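Local coordinates for phosphatidylserine synthase (Haemophilus influenzae, PDB 3HSI), which is an enzyme of the phospholipase D superfamily, with a phospholipase D active-site motif and a further phospholipase D-like domain in one chain, at residues V87-W91 / F138-H142; V130-T134 / I219-R223; S186-F190 / G230-L234. One frame throughout, in Å; residues are numbered along the deposited sequence.

Interaction 1: residues V87-W91 / F138-H142; sequences VLIDW and FGVLH
Asp90 meets Val140 and Leu141 through one carboxylate oxygen, OD1, and this atom carries the polar part of the contact. The backbone N of Leu141 donates to Asp90 OD1 over 2.9 Å with a fairly straight N-H···O angle of 155°, arriving on the anti side of the carboxylate and 20° out of its plane. A second donor is water 1, whose oxygen lies 2.8 Å from Asp90 OD1; it also donates to Gly139 O, at 2.8 Å, so that it bridges the carboxylate to the loop just ahead of the bonded amide. Val140 crosses the Asp90 side chain at about a right angle, its CB only 3.2 Å from Asp90 OD1. Beside these polar bonds the CD2 branch of Leu141 lies against the backbone of the strand, 3.8 Å from Leu88 O.

What places these groups is found one shell further out. With CG anti to the backbone N (chi1 -175°), the Asp90 carboxylate reaches from the end of strand 84-90 across to the loop, while OD2 takes the backbone N of Arg93. On the facing side Val140 N is bonded to Asp390, and Val140 CG2 lies over one face of the His142 ring, toward its rim. The segment 138-142 belongs to the phospholipase D active-site motif, and His142 probably is the histidine that opens its HxKxxxxD signature.

A buried carboxylate that receives an N-H and a water at one oxygen, and a further N-H at the other, is consistent with an ionised Asp90 whose charge is stabilised by N-H and water dipoles.

Interaction 2: residues V130-T134 / I219-R223; sequences VPINT and IRAYR
Arg223 reaches from helix 216-229 onto the loop at Ile132 and Asn133. Extended from CG to NE, it brings NH1 to Ile132 O over 2.9 Å in a nearly straight bond (168°). The oxygen lies in the guanidinium plane, whereas the donor stands 40° above the carbonyl plane. Leu389 O is a second acceptor for NH1. Asn133 ND2 lies over one guanidinium face, toward its rim, 3.4 Å from Arg223 CZ, with the planes 17° apart; both groups are donors there, so no hydrogen bond forms. That amide is itself fixed at both ends, OD1 taking Thr134 N over 2.8 Å on an in-plane lone pair and ND2 donating to Phe138 O.

Packing is equally close where Ile219 CG2 presses on the backbone, 3.3 Å from Asn133 C. Tyr222 offers its ring edge to Pro131 O, 3.4 Å from CD2, and its hydroxyl, bonded to Leu195 O, touches Val130 CG1.

The outer margin is looser. Partly exposed Arg220 bends at chi3 and brings NH2 only to 3.9 Å from Thr134 CG2; it also packs on Ala254 of the second subunit. The whole is a helix laid over the loop that leaves strand 127-130, in an alpha/beta fold of the phospholipase D superfamily.

Interaction 3: residues S186-F190 / G230-L234; sequences SMVNF and GEYSL
The backbone oxygen of Ser186, which faces the edge of the Tyr232 ring, is gripped twice. Within helix 181-195 Phe190 N donates to Ser186 O over 3.1 Å, and water 2 donates to the same Ser186 O from 2.6 Å. Water 2 in turn accepts Ser233 N at 2.7 Å, so the helix carbonyl is relayed to the loop amide. A direct bond lies alongside: Ser186 OG donates to Ser233 O over 2.9 Å, from 36° above the carbonyl plane.

One turn on, Phe190 and Tyr232 form a face-to-face stack, with centroids 4.2 Å apart and planes at 24°. The rings overlap with an offset, so Phe190 CG sits over the rim of the tyrosine. A chi1 of 179° swings the Phe190 ring out from the helix against the loop, where its edge meets the backbone, CD1 lying 3.3 Å from Glu231 O. Selenomethionine Met187 flanks the tyrosine, its CE 4.0 Å from Tyr232 OH. That hydroxyl is bonded to Asn393 and shares a hydrogen bond of 2.7 Å with water 3, while Phe250 meets the Phe190 ring from strand 245-252.

The loop is thus held by two kinds of force: its backbone N-H and C=O at Ser233 are satisfied by the helix, directly or through water, and its one aromatic side chain is stacked with its hydroxyl still hydrogen-bonded.

In the fold
From the N terminus, the chain leaves strand 84-90, passes 130-134 and returns at 138-142, where interaction 1 closes a loop of 46 residues. Interaction 2 opens inside that loop and closes only at 219-223, so the two cross; they also touch, through Ile89 O with Val130 N and through Ile132 packing on Val140. Interaction 3 opens at 186-190 and closes at 230-234, crossing interaction 2 but following interaction 1 in series. Interaction 1 joins strand 84-90 of one sheet to strand 141-142 of the other, while interactions 2 and 3 each set a helix against a loop: helix 216-229 on the loop after strand 127-130, and helix 181-195 against the loop leading to strand 245-252.

Interaction 1: residues V87-W91 / F138-H142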
ATOM      1  N   VAL C  87      12.392  13.950  21.557  1.00 23.70           N
ATOM      2  CA  VAL C  87      12.261  14.342  20.150  1.00 23.16           C
ATOM      3  C   VAL C  87      11.935  13.075  19.377  1.00 23.75           C
ATOM      4  O   VAL C  87      12.740  12.120  19.347  1.00 23.95           O
ATOM      5  CB  VAL C  87      13.562  15.044  19.598  1.00 22.84           C
ATOM      6  CG1 VAL C  87      13.419  15.418  18.132  1.00 18.59           C
ATOM      7  CG2 VAL C  87      13.900  16.314  20.463  1.00 21.32           C
ATOM      8  N   LEU C  88      10.749  13.048  18.773  1.00 24.18           N
ATOM      9  CA  LEU C  88      10.348  11.880  17.953  1.00 24.23           C
ATOM     10  C   LEU C  88      10.411  12.239  16.464  1.00 23.93           C
ATOM     11  O   LEU C  88       9.801  13.212  16.038  1.00 24.29           O
ATOM     12  CB  LEU C  88       8.948  11.372  18.342  1.00 23.83           C
ATOM     13  CG  LEU C  88       8.750  10.595  19.651  1.00 25.03           C
ATOM     14  CD1 LEU C  88       9.128  11.443  20.885  1.00 22.79           C
ATOM     15  CD2 LEU C  88       7.311  10.050  19.801  1.00 23.56           C
ATOM     16  N   ILE C  89      11.184  11.481  15.694  1.00 23.12           N
ATOM     17  CA  ILE C  89      11.252  11.692  14.251  1.00 23.45           C
ATOM     18  C   ILE C  89      11.025  10.359  13.576  1.00 23.24           C
ATOM     19  O   ILE C  89      11.074   9.309  14.223  1.00 23.57           O
ATOM     20  CB  ILE C  89      12.608  12.359  13.754  1.00 23.69           C
ATOM     21  CG1 ILE C  89      13.879  11.583  14.210  1.00 23.78           C
ATOM     22  CG2 ILE C  89      12.640  13.845  14.086  1.00 22.31           C
ATOM     23  CD1 ILE C  89      14.471  11.970  15.588  1.00 26.12           C
ATOM     24  N   ASP C  90      10.780  10.391  12.281  1.00 23.36           N
ATOM     25  CA  ASP C  90      10.524   9.164  11.560  1.00 23.30           C
ATOM     26  C   ASP C  90      11.800   8.300  11.622  1.00 22.96           C
ATOM     27  O   ASP C  90      12.912   8.796  11.414  1.00 23.10           O
ATOM     28  CB  ASP C  90      10.111   9.462  10.122  1.00 23.64           C
ATOM     29  CG  ASP C  90       9.733   8.214   9.381  1.00 27.05           C
ATOM     30  OD1 ASP C  90       8.548   7.819   9.499  1.00 27.30           O
ATOM     31  OD2 ASP C  90      10.632   7.602   8.724  1.00 29.30           O
ATOM     32  N   TRP C  91      11.611   7.028  11.940  1.00 21.87           N
ATOM     33  CA  TRP C  91      12.676   6.049  12.043  1.00 21.99           C
ATOM     34  C   TRP C  91      13.451   5.837  10.721  1.00 21.75           C
ATOM     35  O   TRP C  91      14.670   5.909  10.739  1.00 20.86           O
ATOM     36  CB  TRP C  91      12.084   4.752  12.532  1.00 21.13           C
ATOM     37  CG  TRP C  91      12.917   3.535  12.355  1.00 23.43           C
ATOM     38  CD1 TRP C  91      12.853   2.620  11.311  1.00 22.39           C
ATOM     39  CD2 TRP C  91      13.907   3.040  13.260  1.00 20.62           C
ATOM     40  NE1 TRP C  91      13.752   1.607  11.523  1.00 22.23           N
ATOM     41  CE2 TRP C  91      14.410   1.831  12.706  1.00 24.04           C
ATOM     42  CE3 TRP C  91      14.415   3.493  14.485  1.00 24.32           C
ATOM     43  CZ2 TRP C  91      15.416   1.071  13.338  1.00 24.96           C
ATOM     44  CZ3 TRP C  91      15.421   2.733  15.128  1.00 25.32           C
ATOM     45  CH2 TRP C  91      15.904   1.534  14.540  1.00 25.62           C
ATOM     46  N   PHE C 138       5.490   2.778   2.732  1.00 23.77           N
ATOM     47  CA  PHE C 138       4.160   2.435   3.207  1.00 23.07           C
ATOM     48  C   PHE C 138       3.759   3.150   4.494  1.00 22.75           C
ATOM     49  O   PHE C 138       2.754   2.789   5.090  1.00 22.91           O
ATOM     50  CB  PHE C 138       4.058   0.945   3.462  1.00 23.41           C
ATOM     51  CG  PHE C 138       3.894   0.101   2.215  1.00 25.68           C
ATOM     52  CD1 PHE C 138       4.983  -0.576   1.674  1.00 26.26           C
ATOM     53  CD2 PHE C 138       2.630  -0.094   1.644  1.00 28.12           C
ATOM     54  CE1 PHE C 138       4.832  -1.421   0.545  1.00 26.34           C
ATOM     55  CE2 PHE C 138       2.460  -0.940   0.509  1.00 28.89           C
ATOM     56  CZ  PHE C 138       3.569  -1.593  -0.039  1.00 27.56           C
ATOM     57  N   GLY C 139       4.545   4.128   4.938  1.00 22.00           N
ATOM     58  CA  GLY C 139       4.064   5.089   5.956  1.00 21.88           C
ATOM     59  C   GLY C 139       5.155   5.735   6.790  1.00 21.14           C
ATOM     60  O   GLY C 139       6.071   5.059   7.226  1.00 21.10           O
ATOM     61  N   VAL C 140       5.036   7.039   7.012  1.00 21.72           N
ATOM     62  CA  VAL C 140       5.964   7.818   7.855  1.00 22.58           C
ATOM     63  C   VAL C 140       5.244   8.646   8.940  1.00 23.03           C
ATOM     64  O   VAL C 140       4.015   8.854   8.905  1.00 22.20           O
ATOM     65  CB  VAL C 140       6.847   8.790   6.980  1.00 23.31           C
ATOM     66  CG1 VAL C 140       7.596   7.998   5.896  1.00 24.91           C
ATOM     67  CG2 VAL C 140       5.990   9.837   6.308  1.00 23.33           C
ATOM     68  N   LEU C 141       6.033   9.137   9.886  1.00 23.10           N
ATOM     69  CA  LEU C 141       5.537   9.951  10.940  1.00 23.85           C
ATOM     70  C   LEU C 141       5.277  11.365  10.429  1.00 24.31           C
ATOM     71  O   LEU C 141       6.203  12.130  10.160  1.00 24.28           O
ATOM     72  CB  LEU C 141       6.538   9.943  12.099  1.00 24.24           C
ATOM     73  CG  LEU C 141       6.169  10.821  13.318  1.00 24.46           C
ATOM     74  CD1 LEU C 141       4.956  10.233  14.057  1.00 21.41           C
ATOM     75  CD2 LEU C 141       7.377  10.941  14.259  1.00 20.09           C
ATOM     76  N   HIS C 142       4.008  11.712  10.270  1.00 24.93           N
ATOM     77  CA  HIS C 142       3.648  13.070   9.869  1.00 26.04           C
ATOM     78  C   HIS C 142       2.881  13.802  10.977  1.00 26.20           C
ATOM     79  O   HIS C 142       2.292  14.848  10.720  1.00 27.38           O
ATOM     80  CB  HIS C 142       2.779  13.048   8.620  1.00 26.64           C
ATOM     81  CG  HIS C 142       3.538  13.040   7.328  1.00 29.29           C
ATOM     82  ND1 HIS C 142       4.577  13.902   7.064  1.00 32.61           N
ATOM     83  CD2 HIS C 142       3.326  12.345   6.179  1.00 32.75           C
ATOM     84  CE1 HIS C 142       5.017  13.705   5.832  1.00 33.65           C
ATOM     85  NE2 HIS C 142       4.271  12.769   5.270  1.00 35.04           N
TER
HETATM   86  O   HOH W   1       7.876   5.156   9.321  1.00 26.20           O

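Interaction 2: residues V130-T134 / I219-R223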
ATOM      1  N   VAL C 130      10.484   6.750  15.277  1.00 20.33           N
ATOM      2  CA  VAL C 130       9.165   6.113  15.271  1.00 20.55           C
ATOM      3  C   VAL C 130       8.937   5.487  13.892  1.00 19.92           C
ATOM      4  O   VAL C 130       8.897   6.192  12.904  1.00 20.47           O
ATOM      5  CB  VAL C 130       8.055   7.159  15.528  1.00 20.14           C
ATOM      6  CG1 VAL C 130       6.678   6.534  15.406  1.00 19.63           C
ATOM      7  CG2 VAL C 130       8.255   7.865  16.865  1.00 20.49           C
ATOM      8  N   PRO C 131       8.777   4.168  13.816  1.00 21.00           N
ATOM      9  CA  PRO C 131       8.457   3.560  12.508  1.00 20.19           C
ATOM     10  C   PRO C 131       6.951   3.316  12.310  1.00 20.75           C
ATOM     11  O   PRO C 131       6.348   2.485  13.012  1.00 20.89           O
ATOM     12  CB  PRO C 131       9.199   2.239  12.560  1.00 20.68           C
ATOM     13  CG  PRO C 131       9.296   1.901  14.103  1.00 21.54           C
ATOM     14  CD  PRO C 131       8.912   3.147  14.882  1.00 21.24           C
ATOM     15  N   ILE C 132       6.366   3.994  11.324  1.00 20.67           N
ATOM     16  CA  ILE C 132       4.929   3.939  11.078  1.00 20.67           C
ATOM     17  C   ILE C 132       4.576   2.746  10.174  1.00 21.67           C
ATOM     18  O   ILE C 132       3.407   2.364  10.038  1.00 23.01           O
ATOM     19  CB  ILE C 132       4.443   5.275  10.512  1.00 20.08           C
ATOM     20  CG1 ILE C 132       4.554   6.362  11.607  1.00 21.03           C
ATOM     21  CG2 ILE C 132       3.018   5.177   9.959  1.00 18.72           C
ATOM     22  CD1 ILE C 132       3.852   5.970  12.935  1.00 19.25           C
ATOM     23  N   ASN C 133       5.584   2.154   9.566  1.00 21.65           N
ATOM     24  CA  ASN C 133       5.390   0.913   8.821  1.00 22.98           C
ATOM     25  C   ASN C 133       6.759   0.302   8.673  1.00 23.39           C
ATOM     26  O   ASN C 133       7.750   0.939   9.040  1.00 23.25           O
ATOM     27  CB  ASN C 133       4.734   1.143   7.450  1.00 21.58           C
ATOM     28  CG  ASN C 133       3.816  -0.002   7.055  1.00 22.86           C
ATOM     29  OD1 ASN C 133       4.091  -1.166   7.354  1.00 22.39           O
ATOM     30  ND2 ASN C 133       2.724   0.317   6.393  1.00 22.09           N
ATOM     31  N   THR C 134       6.803  -0.901   8.117  1.00 24.31           N
ATOM     32  CA  THR C 134       8.026  -1.699   8.020  1.00 25.61           C
ATOM     33  C   THR C 134       8.958  -1.198   6.916  1.00 26.16           C
ATOM     34  O   THR C 134      10.144  -1.529   6.901  1.00 25.83           O
ATOM     35  CB  THR C 134       7.702  -3.193   7.776  1.00 25.65           C
ATOM     36  OG1 THR C 134       7.008  -3.325   6.540  1.00 26.06           O
ATOM     37  CG2 THR C 134       6.840  -3.780   8.886  1.00 25.59           C
ATOM     38  N   ILE C 219       7.078  -3.634  14.544  1.00 23.69           N
ATOM     39  CA  ILE C 219       6.579  -2.494  13.786  1.00 23.36           C
ATOM     40  C   ILE C 219       5.114  -2.735  13.419  1.00 22.89           C
ATOM     41  O   ILE C 219       4.264  -1.882  13.680  1.00 23.11           O
ATOM     42  CB  ILE C 219       7.383  -2.215  12.459  1.00 24.32           C
ATOM     43  CG1 ILE C 219       8.901  -1.961  12.661  1.00 23.64           C
ATOM     44  CG2 ILE C 219       6.707  -1.110  11.666  1.00 22.51           C
ATOM     45  CD1 ILE C 219       9.240  -1.117  13.826  1.00 27.40           C
ATOM     46  N   ARG C 220       4.845  -3.888  12.794  1.00 21.76           N
ATOM     47  CA  ARG C 220       3.509  -4.298  12.407  1.00 22.43           C
ATOM     48  C   ARG C 220       2.507  -4.191  13.548  1.00 21.73           C
ATOM     49  O   ARG C 220       1.505  -3.521  13.407  1.00 22.46           O
ATOM     50  CB  ARG C 220       3.504  -5.748  11.880  1.00 22.74           C
ATOM     51  CG  ARG C 220       3.301  -5.875  10.406  1.00 26.47           C
ATOM     52  CD  ARG C 220       3.007  -7.353   9.990  1.00 31.88           C
ATOM     53  NE  ARG C 220       4.153  -8.226  10.253  1.00 35.93           N
ATOM     54  CZ  ARG C 220       5.280  -8.226   9.538  1.00 36.87           C
ATOM     55  NH1 ARG C 220       6.273  -9.035   9.876  1.00 37.58           N
ATOM     56  NH2 ARG C 220       5.410  -7.423   8.480  1.00 36.52           N
ATOM     57  N   ALA C 221       2.750  -4.887  14.656  1.00 20.62           N
ATOM     58  CA  ALA C 221       1.883  -4.779  15.836  1.00 20.34           C
ATOM     59  C   ALA C 221       1.728  -3.329  16.348  1.00 20.23           C
ATOM     60  O   ALA C 221       0.665  -2.915  16.808  1.00 20.15           O
ATOM     61  CB  ALA C 221       2.404  -5.680  16.966  1.00 19.50           C
ATOM     62  N   TYR C 222       2.785  -2.554  16.273  1.00 20.00           N
ATOM     63  CA  TYR C 222       2.688  -1.163  16.730  1.00 21.06           C
ATOM     64  C   TYR C 222       1.770  -0.336  15.839  1.00 21.28           C
ATOM     65  O   TYR C 222       1.000   0.459  16.338  1.00 20.45           O
ATOM     66  CB  TYR C 222       4.054  -0.540  16.715  1.00 19.29           C
ATOM     67  CG  TYR C 222       4.123   0.940  16.915  1.00 20.59           C
ATOM     68  CD1 TYR C 222       3.848   1.509  18.148  1.00 17.38           C
ATOM     69  CD2 TYR C 222       4.566   1.778  15.876  1.00 20.58           C
ATOM     70  CE1 TYR C 222       3.978   2.905  18.341  1.00 20.18           C
ATOM     71  CE2 TYR C 222       4.714   3.141  16.058  1.00 19.76           C
ATOM     72  CZ  TYR C 222       4.431   3.702  17.294  1.00 20.88           C
ATOM     73  OH  TYR C 222       4.579   5.064  17.472  1.00 20.89           O
ATOM     74  N   ARG C 223       1.887  -0.520  14.524  1.00 22.85           N
ATOM     75  CA  ARG C 223       1.112   0.276  13.566  1.00 24.41           C
ATOM     76  C   ARG C 223      -0.345  -0.064  13.793  1.00 25.77           C
ATOM     77  O   ARG C 223      -1.182   0.819  13.949  1.00 26.67           O
ATOM     78  CB  ARG C 223       1.504  -0.057  12.108  1.00 24.27           C
ATOM     79  CG  ARG C 223       0.663   0.633  11.046  1.00 22.94           C
ATOM     80  CD  ARG C 223       1.078   0.202   9.605  1.00 23.78           C
ATOM     81  NE  ARG C 223       0.124   0.715   8.616  1.00 19.81           N
ATOM     82  CZ  ARG C 223       0.181   1.910   8.038  1.00 17.21           C
ATOM     83  NH1 ARG C 223       1.152   2.765   8.311  1.00 18.54           N
ATOM     84  NH2 ARG C 223      -0.774   2.266   7.207  1.00 20.04           N
TER

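Interaction 3: residues S186-F190 / G230-L234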
ATOM      1  N   SER C 186      -2.446  17.519  26.765  1.00 22.30           N
ATOM      2  CA  SER C 186      -3.100  16.508  25.924  1.00 23.09           C
ATOM      3  C   SER C 186      -2.157  15.966  24.862  1.00 23.34           C
ATOM      4  O   SER C 186      -2.183  14.777  24.548  1.00 23.51           O
ATOM      5  CB  SER C 186      -4.324  17.115  25.236  1.00 23.18           C
ATOM      6  OG  SER C 186      -4.901  16.177  24.349  1.00 25.35           O
HETATM    7  N   MSE C 187      -1.332  16.850  24.305  1.00 22.87           N
HETATM    8  CA  MSE C 187      -0.417  16.462  23.255  1.00 23.98           C
HETATM    9  C   MSE C 187       0.759  15.577  23.766  1.00 23.46           C
HETATM   10  O   MSE C 187       1.076  14.510  23.189  1.00 23.86           O
HETATM   11  CB  MSE C 187       0.015  17.710  22.484  1.00 23.69           C
HETATM   12  CG  MSE C 187      -1.193  18.299  21.744  1.00 27.04           C
HETATM   13 SE   MSE C 187      -0.694  19.644  20.453  0.75 36.39          SE
HETATM   14  CE  MSE C 187      -0.517  18.427  18.912  1.00 30.25           C
ATOM     15  N   VAL C 188       1.323  15.985  24.888  1.00 21.86           N
ATOM     16  CA  VAL C 188       2.347  15.218  25.567  1.00 21.89           C
ATOM     17  C   VAL C 188       1.813  13.849  26.040  1.00 21.80           C
ATOM     18  O   VAL C 188       2.525  12.865  25.980  1.00 21.14           O
ATOM     19  CB  VAL C 188       2.874  16.013  26.790  1.00 22.22           C
ATOM     20  CG1 VAL C 188       3.731  15.120  27.717  1.00 19.97           C
ATOM     21  CG2 VAL C 188       3.598  17.284  26.314  1.00 18.28           C
ATOM     22  N   ASN C 189       0.578  13.810  26.541  1.00 22.47           N
ATOM     23  CA  ASN C 189      -0.035  12.544  26.925  1.00 22.65           C
ATOM     24  C   ASN C 189      -0.160  11.568  25.740  1.00 23.10           C
ATOM     25  O   ASN C 189       0.133  10.375  25.875  1.00 22.39           O
ATOM     26  CB  ASN C 189      -1.374  12.762  27.607  1.00 22.16           C
ATOM     27  CG  ASN C 189      -1.221  13.240  29.036  1.00 24.90           C
ATOM     28  OD1 ASN C 189      -0.172  13.088  29.650  1.00 25.79           O
ATOM     29  ND2 ASN C 189      -2.285  13.793  29.584  1.00 26.37           N
ATOM     30  N   PHE C 190      -0.550  12.091  24.586  1.00 23.44           N
ATOM     31  CA  PHE C 190      -0.675  11.276  23.361  1.00 23.67           C
ATOM     32  C   PHE C 190       0.672  10.674  23.002  1.00 23.56           C
ATOM     33  O   PHE C 190       0.795   9.477  22.671  1.00 23.16           O
ATOM     34  CB  PHE C 190      -1.222  12.126  22.187  1.00 23.18           C
ATOM     35  CG  PHE C 190      -1.342  11.359  20.898  1.00 24.35           C
ATOM     36  CD1 PHE C 190      -2.382  10.464  20.700  1.00 24.10           C
ATOM     37  CD2 PHE C 190      -0.369  11.471  19.911  1.00 25.42           C
ATOM     38  CE1 PHE C 190      -2.468   9.715  19.511  1.00 26.04           C
ATOM     39  CE2 PHE C 190      -0.453  10.714  18.711  1.00 24.10           C
ATOM     40  CZ  PHE C 190      -1.495   9.852  18.519  1.00 23.24           C
ATOM     41  N   GLY C 230      -4.969   5.006  18.863  1.00 24.93           N
ATOM     42  CA  GLY C 230      -4.448   6.330  19.149  1.00 24.31           C
ATOM     43  C   GLY C 230      -5.531   7.388  19.081  1.00 24.53           C
ATOM     44  O   GLY C 230      -6.276   7.464  18.095  1.00 24.12           O
ATOM     45  N   GLU C 231      -5.619   8.199  20.134  1.00 24.07           N
ATOM     46  CA  GLU C 231      -6.532   9.331  20.180  1.00 24.42           C
ATOM     47  C   GLU C 231      -6.046  10.299  21.238  1.00 23.34           C
ATOM     48  O   GLU C 231      -5.324   9.905  22.139  1.00 23.81           O
ATOM     49  CB  GLU C 231      -7.974   8.881  20.484  1.00 24.89           C
ATOM     50  CG  GLU C 231      -8.122   8.161  21.824  1.00 28.45           C
ATOM     51  CD  GLU C 231      -9.572   7.724  22.107  1.00 34.73           C
ATOM     52  OE1 GLU C 231     -10.493   8.069  21.318  1.00 35.17           O
ATOM     53  OE2 GLU C 231      -9.795   7.039  23.143  1.00 38.61           O
ATOM     54  N   TYR C 232      -6.382  11.571  21.102  1.00 22.70           N
ATOM     55  CA  TYR C 232      -6.030  12.566  22.120  1.00 23.00           C
ATOM     56  C   TYR C 232      -7.169  12.588  23.138  1.00 24.32           C
ATOM     57  O   TYR C 232      -8.288  12.250  22.783  1.00 24.76           O
ATOM     58  CB  TYR C 232      -5.875  13.944  21.500  1.00 22.11           C
ATOM     59  CG  TYR C 232      -4.663  14.104  20.602  1.00 21.95           C
ATOM     60  CD1 TYR C 232      -3.456  14.542  21.126  1.00 21.15           C
ATOM     61  CD2 TYR C 232      -4.722  13.814  19.241  1.00 19.61           C
ATOM     62  CE1 TYR C 232      -2.345  14.699  20.338  1.00 20.72           C
ATOM     63  CE2 TYR C 232      -3.592  13.971  18.425  1.00 20.00           C
ATOM     64  CZ  TYR C 232      -2.416  14.426  19.002  1.00 20.39           C
ATOM     65  OH  TYR C 232      -1.263  14.588  18.286  1.00 22.03           O
ATOM     66  N   SER C 233      -6.886  12.935  24.392  1.00 25.48           N
ATOM     67  CA  SER C 233      -7.937  13.081  25.414  1.00 27.45           C
ATOM     68  C   SER C 233      -7.997  14.520  25.919  1.00 27.91           C
ATOM     69  O   SER C 233      -6.989  15.188  26.040  1.00 26.60           O
ATOM     70  CB  SER C 233      -7.681  12.171  26.624  1.00 26.90           C
ATOM     71  OG  SER C 233      -7.889  10.828  26.294  1.00 30.69           O
ATOM     72  N   LEU C 234      -9.205  14.970  26.212  1.00 29.52           N
ATOM     73  CA  LEU C 234      -9.408  16.293  26.753  1.00 31.23           C
ATOM     74  C   LEU C 234     -10.062  16.161  28.118  1.00 32.28           C
ATOM     75  O   LEU C 234     -10.856  15.242  28.343  1.00 32.13           O
ATOM     76  CB  LEU C 234     -10.276  17.114  25.799  1.00 31.53           C
ATOM     77  CG  LEU C 234      -9.634  17.442  24.451  1.00 32.25           C
ATOM     78  CD1 LEU C 234     -10.628  18.162  23.551  1.00 32.49           C
ATOM     79  CD2 LEU C 234      -8.343  18.265  24.634  1.00 33.78           C
TER
HETATM   80  O   HOH W   2      -4.193  13.096  24.918  1.00 24.19           O
HETATM   81  O   HOH W   3       0.810  15.123  19.853  1.00 31.45           O